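Local coordinates for protein DnaJ homolog subfamily C member 10 (Mus musculus, PDB 3APQ) that reduces disulfides in the endoplasmic reticulum, aiding both correct folding and the degradation of misfolded proteins, the part in this entry being its J domain and first thioredoxin domain, at residues G91-D94 / E98-T101; G43-I48 / S84-D89; L172-F175 / A181-Y184. All coordinates share one frame; numbering follows the deposited sequence.

How the interactions relate
From the N terminus, helix 41-55 of the J domain comes first, and interaction 2 closes the longest loop of the three when Tyr86 of helix 83-88 reaches back to Phe45 across 40 intervening residues. Residues 91-94 follow directly after 84-89, and interaction 1 closes a short loop to residues 98-101, which lead into the first strand of the thioredoxin sheet. Interaction 3 then closes a hairpin between strands 171-175 and 182-183. The three lie in series, without nesting or crossing. Interactions 1 and 3 reach the same sheet, their centres about 18 Å apart; interactions 2 and 3 lie on opposite sides of the chain's centre, about 33 Å apart.

Interaction 1. Residues G91-D94 / E98-T101; sequences GIYD and EIIT
The entry to the first strand of the thioredoxin domain is joined here to a type I beta turn, Gly91 to Asp94, closed by Asp94 N bonding Gly91 O at 3.0 Å. Tyr93 and Ile99 carry the apolar half of the contact. With chi1 -66° the tyrosine CG stands opposite its own carbonyl carbon, and the ring passes Ile99 at a slant: Tyr93 CD1 lies 3.7 Å from Ile99 CD1, while Tyr93 CB meets the other branch, Ile99 CG2, at 3.8 Å. Within the turn, Ile92 CG2 sits over the centre of one face of the tyrosine ring, 3.5 Å above its plane.

The polar half runs through water, since no direct hydrogen bond joins the segments. One water lies 2.7 Å from Thr101 OG1 and donates to Ile99 O at 3.0 Å, with a weak bond to Tyr93 O. A second water accepts from Tyr93 N and is 2.9 Å from Thr101 OG1. The threonine hydroxyl thus has a water partner on each of two bridges, which together engage both the N-H and the carbonyl of Tyr93. Replacing Tyr93 by alanine removes the ring, which would probably open a gap beside Ile99 CD1 and leave Ile92 CG2 without its aromatic support.

Tyr93 and Ile99 both pack further on helix 127-142, where Trp136 meets each of them, and on Ala151 of strand 148-153. Asp94 faces the J domain instead, its OD2 forming a salt bridge with Arg20 and a hydrogen bond with Gln21. Backbone bonds from Ile100 to Ile149 and Ala151 add strand 100-101 to the edge of the sheet, next to strand 148-153, an arrangement typical of the N-terminal edge strand in a thioredoxin fold.

Interaction 2. Residues G43-I48 / S84-D89; sequences GDFLKI and SYYRYD
Phe45 extends its ring with CG anti to the backbone N (chi1 -166°), while Tyr86 places its CG opposite the carbonyl carbon (chi1 -63°); these two settings point the two rings at one another. The backbones stay well apart, Phe45 CA and Tyr86 CA being 12.8 Å distant, and the side chains bridge that interval. Their meeting is an offset edge-to-face stack: the Phe45 edge is directed to the Tyr86 face, with centroids 6.0 Å apart and planes at 74°. The nearest atoms are Phe45 CZ and Tyr86 CE2, at 4.0 Å. Only 67 Å² is buried between the segments, which fits a contact made by a single pair of rings. Both residues are nevertheless buried by other groups.

The phenolic end of Tyr86 is held separately, as its OH hydrogen bonds to Glu81 N; this anchors the ring at its far end. Tyr85 CD2 lies 3.7 Å above one face of the Tyr86 ring, displaced toward the rim.

The pair belongs to a larger aromatic cluster. Tyr80 meets the Phe45 ring edge-to-face and also touches Tyr86, and His31, the histidine of the HPD motif by which J domains typically stimulate Hsp70, adds another ring beside Phe45. Helix 16-30 contributes Ala27, packed on Phe45, and Phe23, whose ring meets Tyr86, so helix 83-88 is joined to J-domain helices 16-30 and 41-55.

Interaction 3. Residues L172-F175 / A181-Y184; sequences LFIF and AVKY
Leu172 and Tyr184 meet at the more deeply buried end of an antiparallel pairing between residues 172-175 and 181-184. The two side chains run alongside each other in the same direction, with Leu172 CD1 at 3.9 Å from Tyr184 CD2. One nearly straight backbone bond holds this end, Tyr184 N to Leu172 O at 2.8 Å (173° at the hydrogen), and a water joins Leu172 N to Tyr184 O. Ile174 and Val182 form the hydrogen-bonded pair, Ile174 N to Val182 O at 2.8 Å and Val182 N to Ile174 O at 3.0 Å. The Ile174 CG2 branch, set between its backbone N and carbonyl carbon, packs against Val182 CB at 3.8 Å. Ile174 is buried, whereas its neighbour Val182 remains partly exposed.

The solvent-facing side carries Phe173 and Lys183, the non-hydrogen-bonded pair. Contact is still close here: Phe173 swings its ring across the lysine stem, CE1 coming within 3.5 Å of Lys183 CB, and Lys183 CG rises over one face of that ring near its rim. The loose part lies further out. With CG anti to the backbone N (chi1 -176°) and the chain extended thereafter, the exposed lysine carries its amino end away from the partner strand. Ala181 is exposed too, although its CB sits 3.5 Å from Phe175 CE1.

The hairpin forms one margin of the thioredoxin sheet: strand 182-183 is outermost, and strand 171-175 pairs on its other side with strand 117-122 through backbone bonds from Phe173 to Val119 and Phe175 to Trp117. Helix 190-202 packs against Leu172, Ile174 and Tyr184, with Ser192 holding the tyrosine OH, while helix 127-142 reaches Leu172 through Leu132 and Trp136.

Interaction 1. Residues G91-D94 / E98-T101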
# COMPACT_ATOMS: atom_id res chain seq x y z
N GLY A 91 -4.58 -0.93 3.94
CA GLY A 91 -3.27 -1.55 4.27
C GLY A 91 -3.30 -3.05 4.08
O GLY A 91 -2.88 -3.81 4.95
N ILE A 92 -3.85 -3.48 2.93
CA ILE A 92 -4.19 -4.87 2.67
C ILE A 92 -3.10 -5.86 3.05
O ILE A 92 -3.38 -6.95 3.58
CB ILE A 92 -4.47 -5.07 1.08
CG1 ILE A 92 -5.78 -4.36 0.74
CG2 ILE A 92 -4.66 -6.48 0.67
CD1 ILE A 92 -6.84 -4.51 1.89
N TYR A 93 -1.88 -5.53 2.69
CA TYR A 93 -0.80 -6.52 2.86
C TYR A 93 0.13 -6.22 3.98
O TYR A 93 1.18 -6.82 4.01
CB TYR A 93 0.01 -6.69 1.54
CG TYR A 93 -0.85 -7.30 0.43
CD1 TYR A 93 -1.40 -8.59 0.55
CD2 TYR A 93 -1.15 -6.55 -0.72
CE1 TYR A 93 -2.20 -9.14 -0.48
CE2 TYR A 93 -1.97 -7.06 -1.71
CZ TYR A 93 -2.47 -8.37 -1.58
OH TYR A 93 -3.26 -8.85 -2.58
N ASP A 94 -0.26 -5.31 4.88
CA ASP A 94 0.59 -4.85 6.01
C ASP A 94 0.94 -5.91 7.03
O ASP A 94 1.92 -5.75 7.76
CB ASP A 94 -0.02 -3.66 6.72
CG ASP A 94 0.08 -2.37 5.89
OD1 ASP A 94 0.75 -2.38 4.80
OD2 ASP A 94 -0.51 -1.36 6.31
N GLU A 98 5.94 -11.27 3.80
CA GLU A 98 6.49 -11.72 2.48
C GLU A 98 6.24 -10.83 1.29
O GLU A 98 6.83 -11.02 0.21
CB GLU A 98 5.95 -13.11 2.14
CG GLU A 98 6.27 -14.21 3.19
CD GLU A 98 5.34 -14.19 4.39
OE1 GLU A 98 4.33 -13.43 4.37
OE2 GLU A 98 5.62 -14.94 5.33
N ILE A 99 5.38 -9.85 1.51
CA ILE A 99 4.98 -8.90 0.50
C ILE A 99 5.40 -7.48 0.84
O ILE A 99 5.15 -7.03 1.92
CB ILE A 99 3.46 -8.96 0.28
CG1 ILE A 99 3.06 -10.27 -0.34
CG2 ILE A 99 2.96 -7.85 -0.52
CD1 ILE A 99 1.65 -10.60 -0.12
N ILE A 100 6.08 -6.81 -0.09
CA ILE A 100 6.44 -5.43 0.24
C ILE A 100 5.45 -4.48 -0.46
O ILE A 100 5.26 -4.58 -1.67
CB ILE A 100 7.89 -5.11 -0.25
CG1 ILE A 100 8.97 -6.10 0.27
CG2 ILE A 100 8.27 -3.64 0.02
CD1 ILE A 100 8.87 -6.48 1.72
N THR A 101 4.80 -3.59 0.30
CA THR A 101 3.90 -2.61 -0.32
C THR A 101 4.73 -1.39 -0.66
O THR A 101 5.36 -0.79 0.23
CB THR A 101 2.77 -2.24 0.63
OG1 THR A 101 2.00 -3.42 0.83
CG2 THR A 101 1.87 -1.15 0.05
O HOH W 1 3.00 -5.15 2.67
O HOH W 2 -0.85 -3.27 0.95

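Interaction 2. Residues G43-I48 / S84-D89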
# COMPACT_ATOMS: atom_id res chain seq x y z
N GLY A 43 -15.52 14.79 15.37
CA GLY A 43 -14.42 15.80 15.43
C GLY A 43 -13.04 15.21 15.71
O GLY A 43 -12.04 15.52 15.03
N ASP A 44 -13.01 14.33 16.71
CA ASP A 44 -11.81 13.59 17.09
C ASP A 44 -11.23 12.80 15.87
O ASP A 44 -10.01 12.83 15.59
CB ASP A 44 -12.12 12.58 18.24
CG ASP A 44 -12.74 13.24 19.47
OD1 ASP A 44 -12.51 14.44 19.69
OD2 ASP A 44 -13.50 12.55 20.22
N PHE A 45 -12.10 12.10 15.16
CA PHE A 45 -11.63 11.31 14.02
C PHE A 45 -11.11 12.18 12.86
O PHE A 45 -10.16 11.80 12.13
CB PHE A 45 -12.70 10.34 13.55
CG PHE A 45 -12.19 9.28 12.60
CD1 PHE A 45 -11.25 8.35 13.04
CD2 PHE A 45 -12.62 9.22 11.29
CE1 PHE A 45 -10.76 7.37 12.18
CE2 PHE A 45 -12.14 8.24 10.42
CZ PHE A 45 -11.23 7.32 10.86
N LEU A 46 -11.79 13.30 12.62
CA LEU A 46 -11.34 14.26 11.60
C LEU A 46 -9.85 14.63 11.84
O LEU A 46 -9.07 14.69 10.90
CB LEU A 46 -12.23 15.53 11.61
CG LEU A 46 -13.65 15.45 11.02
CD1 LEU A 46 -14.20 16.83 10.80
CD2 LEU A 46 -13.65 14.73 9.71
N LYS A 47 -9.48 14.87 13.11
CA LYS A 47 -8.10 15.26 13.44
C LYS A 47 -7.12 14.14 13.16
O LYS A 47 -6.05 14.39 12.68
CB LYS A 47 -7.96 15.63 14.91
CG LYS A 47 -8.74 16.88 15.37
CD LYS A 47 -8.89 17.04 16.93
CE LYS A 47 -7.55 16.96 17.73
NZ LYS A 47 -7.10 15.53 18.08
N ILE A 48 -7.50 12.91 13.52
CA ILE A 48 -6.63 11.74 13.28
C ILE A 48 -6.53 11.54 11.77
O ILE A 48 -5.45 11.27 11.23
CB ILE A 48 -7.21 10.42 13.95
CG1 ILE A 48 -7.17 10.43 15.46
CG2 ILE A 48 -6.50 9.17 13.45
CD1 ILE A 48 -6.30 11.50 16.08
N SER A 84 -15.97 -0.36 7.70
CA SER A 84 -15.71 -1.55 6.90
C SER A 84 -14.51 -1.35 5.96
O SER A 84 -13.70 -2.26 5.76
CB SER A 84 -16.94 -1.85 6.03
OG SER A 84 -16.72 -3.12 5.46
N TYR A 85 -14.43 -0.19 5.35
CA TYR A 85 -13.26 0.14 4.56
C TYR A 85 -11.98 -0.02 5.38
O TYR A 85 -11.01 -0.61 4.89
CB TYR A 85 -13.35 1.59 4.03
CG TYR A 85 -12.09 2.05 3.30
CD1 TYR A 85 -11.97 1.91 1.92
CD2 TYR A 85 -11.03 2.64 4.00
CE1 TYR A 85 -10.83 2.33 1.25
CE2 TYR A 85 -9.88 3.07 3.35
CZ TYR A 85 -9.79 2.88 1.98
OH TYR A 85 -8.66 3.32 1.36
N TYR A 86 -11.93 0.51 6.62
CA TYR A 86 -10.69 0.39 7.41
C TYR A 86 -10.46 -1.05 7.86
O TYR A 86 -9.33 -1.51 8.01
CB TYR A 86 -10.66 1.35 8.61
CG TYR A 86 -10.69 2.76 8.11
CD1 TYR A 86 -9.61 3.30 7.38
CD2 TYR A 86 -11.83 3.54 8.29
CE1 TYR A 86 -9.67 4.61 6.87
CE2 TYR A 86 -11.89 4.85 7.80
CZ TYR A 86 -10.83 5.36 7.07
OH TYR A 86 -10.94 6.64 6.61
N ARG A 87 -11.56 -1.77 8.08
CA ARG A 87 -11.42 -3.10 8.63
C ARG A 87 -10.91 -4.05 7.57
O ARG A 87 -10.11 -4.91 7.88
CB ARG A 87 -12.80 -3.59 9.17
CG ARG A 87 -12.78 -5.09 9.66
CD ARG A 87 -11.90 -5.25 10.91
NE ARG A 87 -11.83 -6.67 11.31
CZ ARG A 87 -11.15 -7.60 10.68
NH1 ARG A 87 -10.41 -7.28 9.61
NH2 ARG A 87 -11.15 -8.86 11.11
N TYR A 88 -11.38 -3.93 6.32
CA TYR A 88 -11.11 -4.95 5.33
C TYR A 88 -10.38 -4.44 4.07
O TYR A 88 -9.88 -5.26 3.31
CB TYR A 88 -12.39 -5.62 4.87
CG TYR A 88 -13.10 -6.42 5.96
CD1 TYR A 88 -12.55 -7.63 6.43
CD2 TYR A 88 -14.26 -5.96 6.52
CE1 TYR A 88 -13.22 -8.40 7.46
CE2 TYR A 88 -14.94 -6.70 7.56
CZ TYR A 88 -14.40 -7.92 8.01
OH TYR A 88 -15.02 -8.66 9.01
N ASP A 89 -10.33 -3.11 3.87
CA ASP A 89 -9.86 -2.59 2.55
C ASP A 89 -8.73 -1.57 2.66
O ASP A 89 -8.54 -0.74 1.76
CB ASP A 89 -11.03 -1.95 1.76
CG ASP A 89 -10.80 -2.01 0.22
OD1 ASP A 89 -9.91 -2.73 -0.29
OD2 ASP A 89 -11.51 -1.30 -0.48

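Interaction 3. Residues L172-F175 / A181-Y184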
# COMPACT_ATOMS: atom_id res chain seq x y z
N LEU A 172 -0.99 -7.59 -12.65
CA LEU A 172 0.21 -8.19 -12.09
C LEU A 172 1.32 -8.15 -13.15
O LEU A 172 1.14 -8.65 -14.27
CB LEU A 172 -0.02 -9.65 -11.63
CG LEU A 172 -1.27 -10.09 -10.82
CD1 LEU A 172 -1.20 -11.48 -10.21
CD2 LEU A 172 -1.81 -9.14 -9.81
N PHE A 173 2.45 -7.56 -12.79
CA PHE A 173 3.54 -7.37 -13.75
C PHE A 173 4.83 -7.81 -13.12
O PHE A 173 5.08 -7.53 -11.92
CB PHE A 173 3.71 -5.90 -14.08
CG PHE A 173 2.72 -5.36 -15.09
CD1 PHE A 173 2.97 -5.48 -16.47
CD2 PHE A 173 1.56 -4.71 -14.67
CE1 PHE A 173 2.07 -4.95 -17.44
CE2 PHE A 173 0.66 -4.17 -15.63
CZ PHE A 173 0.91 -4.30 -17.00
N ILE A 174 5.68 -8.44 -13.91
CA ILE A 174 7.00 -8.78 -13.41
C ILE A 174 8.05 -7.83 -14.03
O ILE A 174 7.96 -7.47 -15.23
CB ILE A 174 7.23 -10.28 -13.54
CG1 ILE A 174 8.40 -10.73 -12.69
CG2 ILE A 174 7.39 -10.69 -14.98
CD1 ILE A 174 8.31 -12.23 -12.29
N PHE A 175 8.99 -7.37 -13.21
CA PHE A 175 9.94 -6.31 -13.63
C PHE A 175 11.37 -6.75 -13.31
O PHE A 175 11.64 -7.37 -12.27
CB PHE A 175 9.73 -5.00 -12.82
CG PHE A 175 8.39 -4.35 -13.00
CD1 PHE A 175 8.21 -3.38 -14.00
CD2 PHE A 175 7.32 -4.67 -12.14
CE1 PHE A 175 6.96 -2.72 -14.18
CE2 PHE A 175 6.06 -4.04 -12.31
CZ PHE A 175 5.88 -3.06 -13.36
N ALA A 181 8.86 -4.82 -18.77
CA ALA A 181 7.90 -5.46 -17.89
C ALA A 181 7.05 -6.49 -18.63
O ALA A 181 6.71 -6.30 -19.81
CB ALA A 181 6.99 -4.41 -17.28
N VAL A 182 6.75 -7.61 -17.98
CA VAL A 182 5.88 -8.63 -18.53
C VAL A 182 4.61 -8.75 -17.66
O VAL A 182 4.68 -9.01 -16.45
CB VAL A 182 6.61 -9.97 -18.63
CG1 VAL A 182 5.64 -11.12 -18.98
CG2 VAL A 182 7.83 -9.88 -19.61
N LYS A 183 3.45 -8.61 -18.29
CA LYS A 183 2.17 -8.80 -17.61
C LYS A 183 1.86 -10.29 -17.44
O LYS A 183 2.00 -11.06 -18.40
CB LYS A 183 1.07 -8.15 -18.43
CG LYS A 183 -0.27 -8.19 -17.79
CD LYS A 183 -1.31 -7.49 -18.63
CE LYS A 183 -2.64 -7.45 -17.87
NZ LYS A 183 -3.58 -6.50 -18.57
N TYR A 184 1.37 -10.65 -16.26
CA TYR A 184 0.87 -11.99 -16.00
C TYR A 184 -0.56 -12.06 -16.53
O TYR A 184 -1.38 -11.16 -16.22
CB TYR A 184 0.86 -12.27 -14.48
CG TYR A 184 0.08 -13.54 -14.07
CD1 TYR A 184 0.68 -14.80 -14.13
CD2 TYR A 184 -1.23 -13.45 -13.58
CE1 TYR A 184 -0.02 -15.95 -13.74
CE2 TYR A 184 -1.93 -14.58 -13.21
CZ TYR A 184 -1.32 -15.82 -13.29
OH TYR A 184 -2.00 -16.91 -12.88
O HOH W 3 -2.43 -9.21 -14.54